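Local coordinates for uncharacterized protein (Bacteroides uniformis, PDB 4JPQ), which is of unknown function but probably binds carbohydrate through a carbohydrate-binding family 9 domain, at residues R60-R74 against E148-P162. Residues are numbered along the deposited sequence; the frame is centred on the assembly and turned at random.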
loop_
_atom_site.group_PDB
_atom_site.type_symbol
_atom_site.label_atom_id
_atom_site.label_comp_id
_atom_site.label_asym_id
_atom_site.label_seq_id
_atom_site.Cartn_x
_atom_site.Cartn_y
_atom_site.Cartn_z
ATOM N N ARG A 60 -11.829 0.011 13.430
ATOM C CA ARG A 60 -12.307 1.063 12.533
ATOM C C ARG A 60 -11.287 1.402 11.432
ATOM O O ARG A 60 -11.676 1.991 10.431
ATOM C CB ARG A 60 -12.608 2.358 13.314
ATOM C CG ARG A 60 -13.451 2.194 14.589
ATOM C CD ARG A 60 -13.701 3.518 15.301
ATOM N NE ARG A 60 -12.452 4.258 15.551
ATOM C CZ ARG A 60 -12.376 5.469 16.106
ATOM N NH1 ARG A 60 -13.470 6.108 16.538
ATOM N NH2 ARG A 60 -11.179 6.043 16.255
ATOM N N GLU A 61 -10.000 1.068 11.608
ATOM C CA GLU A 61 -8.934 1.476 10.659
ATOM C C GLU A 61 -7.866 0.421 10.417
ATOM O O GLU A 61 -7.542 -0.334 11.327
ATOM C CB GLU A 61 -8.214 2.706 11.233
ATOM C CG GLU A 61 -9.083 3.944 11.425
ATOM C CD GLU A 61 -8.788 4.669 12.705
ATOM O OE1 GLU A 61 -9.030 4.097 13.793
ATOM O OE2 GLU A 61 -8.320 5.811 12.604
ATOM N N ILE A 62 -7.310 0.411 9.203
ATOM C CA ILE A 62 -6.196 -0.460 8.825
ATOM C C ILE A 62 -4.940 0.399 8.936
ATOM O O ILE A 62 -4.914 1.513 8.406
ATOM C CB ILE A 62 -6.275 -0.961 7.369
ATOM C CG1 ILE A 62 -7.549 -1.774 7.163
ATOM C CG2 ILE A 62 -5.049 -1.816 7.029
ATOM C CD1 ILE A 62 -7.812 -2.161 5.722
ATOM N N LEU A 63 -3.910 -0.160 9.571
ATOM C CA LEU A 63 -2.639 0.487 9.802
ATOM C C LEU A 63 -1.561 -0.227 8.995
ATOM O O LEU A 63 -1.321 -1.415 9.217
ATOM C CB LEU A 63 -2.289 0.388 11.286
ATOM C CG LEU A 63 -3.320 0.893 12.288
ATOM C CD1 LEU A 63 -2.767 0.749 13.693
ATOM C CD2 LEU A 63 -3.709 2.339 12.019
ATOM N N LEU A 64 -0.912 0.498 8.077
ATOM C CA LEU A 64 0.186 -0.020 7.238
ATOM C C LEU A 64 1.464 0.748 7.480
ATOM O O LEU A 64 1.421 1.971 7.568
ATOM C CB LEU A 64 -0.105 0.171 5.759
ATOM C CG LEU A 64 -1.139 -0.660 5.064
ATOM C CD1 LEU A 64 -1.281 -0.159 3.638
ATOM C CD2 LEU A 64 -0.729 -2.118 5.084
ATOM N N HIS A 65 2.585 0.022 7.510
ATOM C CA HIS A 65 3.903 0.582 7.706
ATOM C C HIS A 65 4.858 -0.146 6.770
ATOM O O HIS A 65 5.017 -1.350 6.895
ATOM C CB HIS A 65 4.323 0.436 9.177
ATOM C CG HIS A 65 5.667 1.019 9.489
ATOM N ND1 HIS A 65 6.594 0.385 10.287
ATOM C CD2 HIS A 65 6.259 2.156 9.065
ATOM C CE1 HIS A 65 7.688 1.117 10.362
ATOM N NE2 HIS A 65 7.509 2.199 9.634
ATOM N N TYR A 66 5.430 0.588 5.818
ATOM C CA TYR A 66 6.400 0.089 4.857
ATOM C C TYR A 66 7.773 0.629 5.194
ATOM O O TYR A 66 7.891 1.800 5.577
ATOM C CB TYR A 66 6.083 0.623 3.456
ATOM C CG TYR A 66 4.828 0.114 2.815
ATOM C CD1 TYR A 66 3.611 0.774 3.004
ATOM C CD2 TYR A 66 4.855 -1.003 1.963
ATOM C CE1 TYR A 66 2.444 0.324 2.389
ATOM C CE2 TYR A 66 3.694 -1.460 1.344
ATOM C CZ TYR A 66 2.496 -0.792 1.556
ATOM O OH TYR A 66 1.342 -1.227 0.964
ATOM N N LYS A 67 8.803 -0.197 5.000
ATOM C CA LYS A 67 10.220 0.204 5.126
ATOM C C LYS A 67 10.889 -0.134 3.792
ATOM O O LYS A 67 10.720 -1.237 3.287
ATOM C CB LYS A 67 10.913 -0.539 6.256
ATOM C CG LYS A 67 10.515 -0.097 7.657
ATOM C CD LYS A 67 11.009 -1.054 8.744
ATOM C CE LYS A 67 12.526 -1.193 8.825
ATOM N NZ LYS A 67 12.902 -2.026 10.001
ATOM N N VAL A 68 11.657 0.803 3.243
ATOM C CA VAL A 68 12.340 0.644 1.949
ATOM C C VAL A 68 13.813 1.076 1.993
ATOM O O VAL A 68 14.152 2.012 2.708
ATOM C CB VAL A 68 11.635 1.534 0.898
ATOM C CG1 VAL A 68 12.331 1.472 -0.456
ATOM C CG2 VAL A 68 10.165 1.151 0.759
ATOM N N LYS A 69 14.663 0.367 1.242
ATOM C CA LYS A 69 16.064 0.750 0.997
ATOM C C LYS A 69 16.312 0.515 -0.503
ATOM O O LYS A 69 16.273 -0.631 -0.948
ATOM C CB LYS A 69 17.071 -0.021 1.862
ATOM C CG LYS A 69 18.477 0.612 1.853
ATOM C CD LYS A 69 19.511 -0.082 2.740
ATOM C CE LYS A 69 19.948 -1.421 2.161
ATOM N NZ LYS A 69 21.138 -1.967 2.870
ATOM N N GLU A 70 16.530 1.597 -1.267
ATOM C CA GLU A 70 16.750 1.540 -2.738
ATOM C C GLU A 70 17.785 2.531 -3.251
ATOM O O GLU A 70 18.161 3.466 -2.543
ATOM C CB GLU A 70 15.430 1.711 -3.508
ATOM C CG GLU A 70 14.655 2.979 -3.190
ATOM C CD GLU A 70 13.332 3.084 -3.942
ATOM O OE1 GLU A 70 13.257 2.706 -5.138
ATOM O OE2 GLU A 70 12.358 3.586 -3.340
ATOM N N ALA A 71 18.221 2.313 -4.497
ATOM C CA ALA A 71 19.299 3.108 -5.134
ATOM C C ALA A 71 18.950 4.548 -5.499
ATOM O O ALA A 71 19.860 5.347 -5.733
ATOM C CB ALA A 71 19.874 2.377 -6.352
ATOM N N SER A 72 17.658 4.867 -5.588
ATOM C CA SER A 72 17.208 6.236 -5.876
ATOM C C SER A 72 15.759 6.455 -5.465
ATOM O O SER A 72 14.990 5.497 -5.375
ATOM C CB SER A 72 17.387 6.602 -7.360
ATOM O OG SER A 72 16.532 5.861 -8.215
ATOM N N VAL A 73 15.419 7.724 -5.233
ATOM C CA VAL A 73 14.062 8.152 -4.871
ATOM C C VAL A 73 13.641 9.355 -5.706
ATOM O O VAL A 73 14.486 10.113 -6.180
ATOM C CB VAL A 73 13.916 8.455 -3.367
ATOM C CG1 VAL A 73 14.084 7.177 -2.559
ATOM C CG2 VAL A 73 14.902 9.511 -2.890
ATOM N N ARG A 74 12.333 9.531 -5.846
ATOM C CA ARG A 74 11.742 10.564 -6.708
ATOM C C ARG A 74 10.308 10.832 -6.257
ATOM O O ARG A 74 9.643 9.906 -5.828
ATOM C CB ARG A 74 11.745 10.020 -8.138
ATOM C CG ARG A 74 11.183 10.902 -9.241
ATOM C CD ARG A 74 11.189 10.136 -10.562
ATOM N NE ARG A 74 10.819 10.966 -11.712
ATOM C CZ ARG A 74 9.583 11.208 -12.156
ATOM N NH1 ARG A 74 8.490 10.698 -11.568
ATOM N NH2 ARG A 74 9.428 11.990 -13.219
ATOM N N GLU A 148 14.232 13.353 -9.074
ATOM C CA GLU A 148 14.987 12.179 -8.647
ATOM C C GLU A 148 16.330 12.499 -7.961
ATOM O O GLU A 148 17.097 13.279 -8.483
ATOM C CB GLU A 148 15.217 11.213 -9.828
ATOM C CG GLU A 148 15.882 9.894 -9.433
ATOM C CD GLU A 148 15.889 8.851 -10.531
ATOM O OE1 GLU A 148 15.911 9.222 -11.715
ATOM O OE2 GLU A 148 15.875 7.647 -10.192
ATOM N N ARG A 149 16.571 11.891 -6.793
ATOM C CA ARG A 149 17.836 11.989 -6.057
ATOM C C ARG A 149 18.508 10.613 -6.089
ATOM O O ARG A 149 18.000 9.643 -5.504
ATOM C CB ARG A 149 17.619 12.389 -4.609
ATOM C CG ARG A 149 16.935 13.731 -4.381
ATOM C CD ARG A 149 16.626 13.867 -2.897
ATOM N NE ARG A 149 15.680 14.935 -2.595
ATOM C CZ ARG A 149 15.058 15.103 -1.421
ATOM N NH1 ARG A 149 15.248 14.262 -0.388
ATOM N NH2 ARG A 149 14.215 16.127 -1.274
ATOM N N LEU A 150 19.644 10.544 -6.781
ATOM C CA LEU A 150 20.441 9.325 -6.912
ATOM C C LEU A 150 21.235 9.110 -5.635
ATOM O O LEU A 150 21.688 10.083 -5.020
ATOM C CB LEU A 150 21.402 9.421 -8.113
ATOM C CG LEU A 150 20.755 9.661 -9.485
ATOM C CD1 LEU A 150 21.795 9.845 -10.572
ATOM C CD2 LEU A 150 19.805 8.521 -9.846
ATOM N N GLY A 151 21.423 7.840 -5.269
ATOM C CA GLY A 151 22.152 7.445 -4.068
ATOM C C GLY A 151 21.272 6.589 -3.186
ATOM O O GLY A 151 20.053 6.807 -3.121
ATOM N N GLU A 152 21.899 5.638 -2.488
ATOM C CA GLU A 152 21.179 4.717 -1.623
ATOM C C GLU A 152 20.453 5.529 -0.560
ATOM O O GLU A 152 21.044 6.416 0.051
ATOM C CB GLU A 152 22.078 3.670 -0.969
ATOM C CG GLU A 152 21.250 2.475 -0.521
ATOM C CD GLU A 152 22.049 1.384 0.168
ATOM O OE1 GLU A 152 22.609 1.660 1.248
ATOM O OE2 GLU A 152 22.069 0.237 -0.334
ATOM N N CYS A 153 19.170 5.229 -0.379
ATOM C CA CYS A 153 18.307 5.950 0.554
ATOM C C CYS A 153 17.328 5.022 1.277
ATOM O O CYS A 153 16.598 4.268 0.617
ATOM C CB CYS A 153 17.519 6.999 -0.227
ATOM S SG CYS A 153 16.165 7.751 0.707
ATOM N N SER A 154 17.316 5.096 2.612
ATOM C CA SER A 154 16.376 4.335 3.443
ATOM C C SER A 154 15.190 5.236 3.813
ATOM O O SER A 154 15.389 6.320 4.337
ATOM C CB SER A 154 17.041 3.808 4.711
ATOM O OG SER A 154 17.995 2.816 4.407
ATOM N N TRP A 155 13.970 4.808 3.496
ATOM C CA TRP A 155 12.769 5.564 3.863
ATOM C C TRP A 155 11.672 4.662 4.363
ATOM O O TRP A 155 11.725 3.459 4.159
ATOM C CB TRP A 155 12.263 6.447 2.722
ATOM C CG TRP A 155 11.928 5.751 1.443
ATOM C CD1 TRP A 155 12.806 5.339 0.484
ATOM C CD2 TRP A 155 10.618 5.471 0.934
ATOM N NE1 TRP A 155 12.125 4.785 -0.574
ATOM C CE2 TRP A 155 10.781 4.846 -0.317
ATOM C CE3 TRP A 155 9.318 5.679 1.419
ATOM C CZ2 TRP A 155 9.701 4.428 -1.088
ATOM C CZ3 TRP A 155 8.234 5.250 0.644
ATOM C CH2 TRP A 155 8.437 4.632 -0.588
ATOM N N GLU A 156 10.716 5.276 5.061
ATOM C CA GLU A 156 9.570 4.596 5.636
ATOM C C GLU A 156 8.311 5.402 5.355
ATOM O O GLU A 156 8.367 6.625 5.200
ATOM C CB GLU A 156 9.732 4.417 7.145
ATOM C CG GLU A 156 11.054 3.771 7.547
ATOM C CD GLU A 156 11.156 3.415 9.027
ATOM O OE1 GLU A 156 10.149 3.527 9.757
ATOM O OE2 GLU A 156 12.258 2.999 9.456
ATOM N N LEU A 157 7.183 4.703 5.304
ATOM C CA LEU A 157 5.893 5.301 4.995
ATOM C C LEU A 157 4.762 4.576 5.700
ATOM O O LEU A 157 4.801 3.355 5.807
ATOM C CB LEU A 157 5.667 5.292 3.481
ATOM C CG LEU A 157 4.357 5.906 2.948
ATOM C CD1 LEU A 157 4.600 6.649 1.646
ATOM C CD2 LEU A 157 3.216 4.902 2.796
ATOM N N VAL A 158 3.746 5.352 6.109
ATOM C CA VAL A 158 2.599 4.870 6.843
ATOM C C VAL A 158 1.312 5.368 6.234
ATOM O O VAL A 158 1.240 6.510 5.792
ATOM C CB VAL A 158 2.661 5.357 8.304
ATOM C CG1 VAL A 158 1.337 5.179 9.053
ATOM C CG2 VAL A 158 3.775 4.635 9.029
HETATM N N MSE A 159 0.311 4.494 6.240
HETATM C CA MSE A 159 -1.039 4.803 5.798
HETATM C C MSE A 159 -1.976 4.314 6.870
HETATM O O MSE A 159 -1.857 3.171 7.326
HETATM C CB MSE A 159 -1.394 4.088 4.485
HETATM C CG MSE A 159 -0.694 4.703 3.284
HETATM SE SE MSE A 159 -1.466 3.963 1.637
HETATM C CE MSE A 159 -0.114 2.627 1.095
ATOM N N VAL A 160 -2.900 5.177 7.284
ATOM C CA VAL A 160 -3.970 4.836 8.237
ATOM C C VAL A 160 -5.251 4.927 7.394
ATOM O O VAL A 160 -5.692 6.024 7.052
ATOM C CB VAL A 160 -4.005 5.802 9.425
ATOM C CG1 VAL A 160 -5.100 5.416 10.411
ATOM C CG2 VAL A 160 -2.651 5.834 10.108
ATOM N N ILE A 161 -5.799 3.776 7.017
ATOM C CA ILE A 161 -6.955 3.697 6.113
ATOM C C ILE A 161 -8.246 3.437 6.902
ATOM O O ILE A 161 -8.469 2.307 7.339
ATOM C CB ILE A 161 -6.729 2.593 5.051
ATOM C CG1 ILE A 161 -5.479 2.903 4.216
ATOM C CG2 ILE A 161 -7.941 2.459 4.132
ATOM C CD1 ILE A 161 -5.000 1.747 3.361
ATOM N N PRO A 162 -9.090 4.477 7.107
ATOM C CA PRO A 162 -10.350 4.209 7.808
ATOM C C PRO A 162 -11.286 3.351 6.969
ATOM O O PRO A 162 -11.259 3.413 5.738
ATOM C CB PRO A 162 -10.962 5.608 8.010
ATOM C CG PRO A 162 -9.823 6.535 7.844
ATOM C CD PRO A 162 -9.018 5.905 6.747
#
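W155 lays one face of its indole against V68, and E70 takes the indole N-H at the ring's edge. V68 CB sits over the five-membered ring, 3.7 Å from its centroid, a CH-pi contact. W155 NE1 gives its hydrogen to the anti lone pair of E70 OE2 at 3.0 Å, in the ring plane. W155 CG lies between its own backbone N and carbonyl carbon (chi1 58°), which swings the indole back across the partner strand. V73 CG1 comes to 3.7 Å from W155 NE1, bringing in the strand beyond the corner. E70 OE2 also forms a salt bridge with K185, which probably offsets its charge inside the protein. A leucine in place of W155 would probably leave E70 OE2 without its indole N-H and open a gap over V68.

Farther along the same face, the selenomethionine methyl CE of M159 rests 3.7 Å from Y66 CE1 and 3.9 Å from L64 CD1. F92 and F183 of other strands cover L64 and Y66, completing a tightly packed layer.

The other face is more polar and looser toward K67, K69 and E152. H65 NE2 bonds E156 OE1 at 3.0 Å, within the imidazole plane but from above the carboxylate plane. R54 holds H65 ND1, so both ring nitrogens are engaged. At the more exposed end, K69 NZ and E152 OE2 form only a long salt bridge of 4.0 Å.

The register slips by one residue between E70 and S72, a beta bulge where both chains turn a corner. Beyond it, S72 OG donates to E148 OE2. Strands 61-70 and 152-162 thus form a long antiparallel pair, with alternate side chains facing the interior, in keeping with the beta-sandwich of CBD9-like domains.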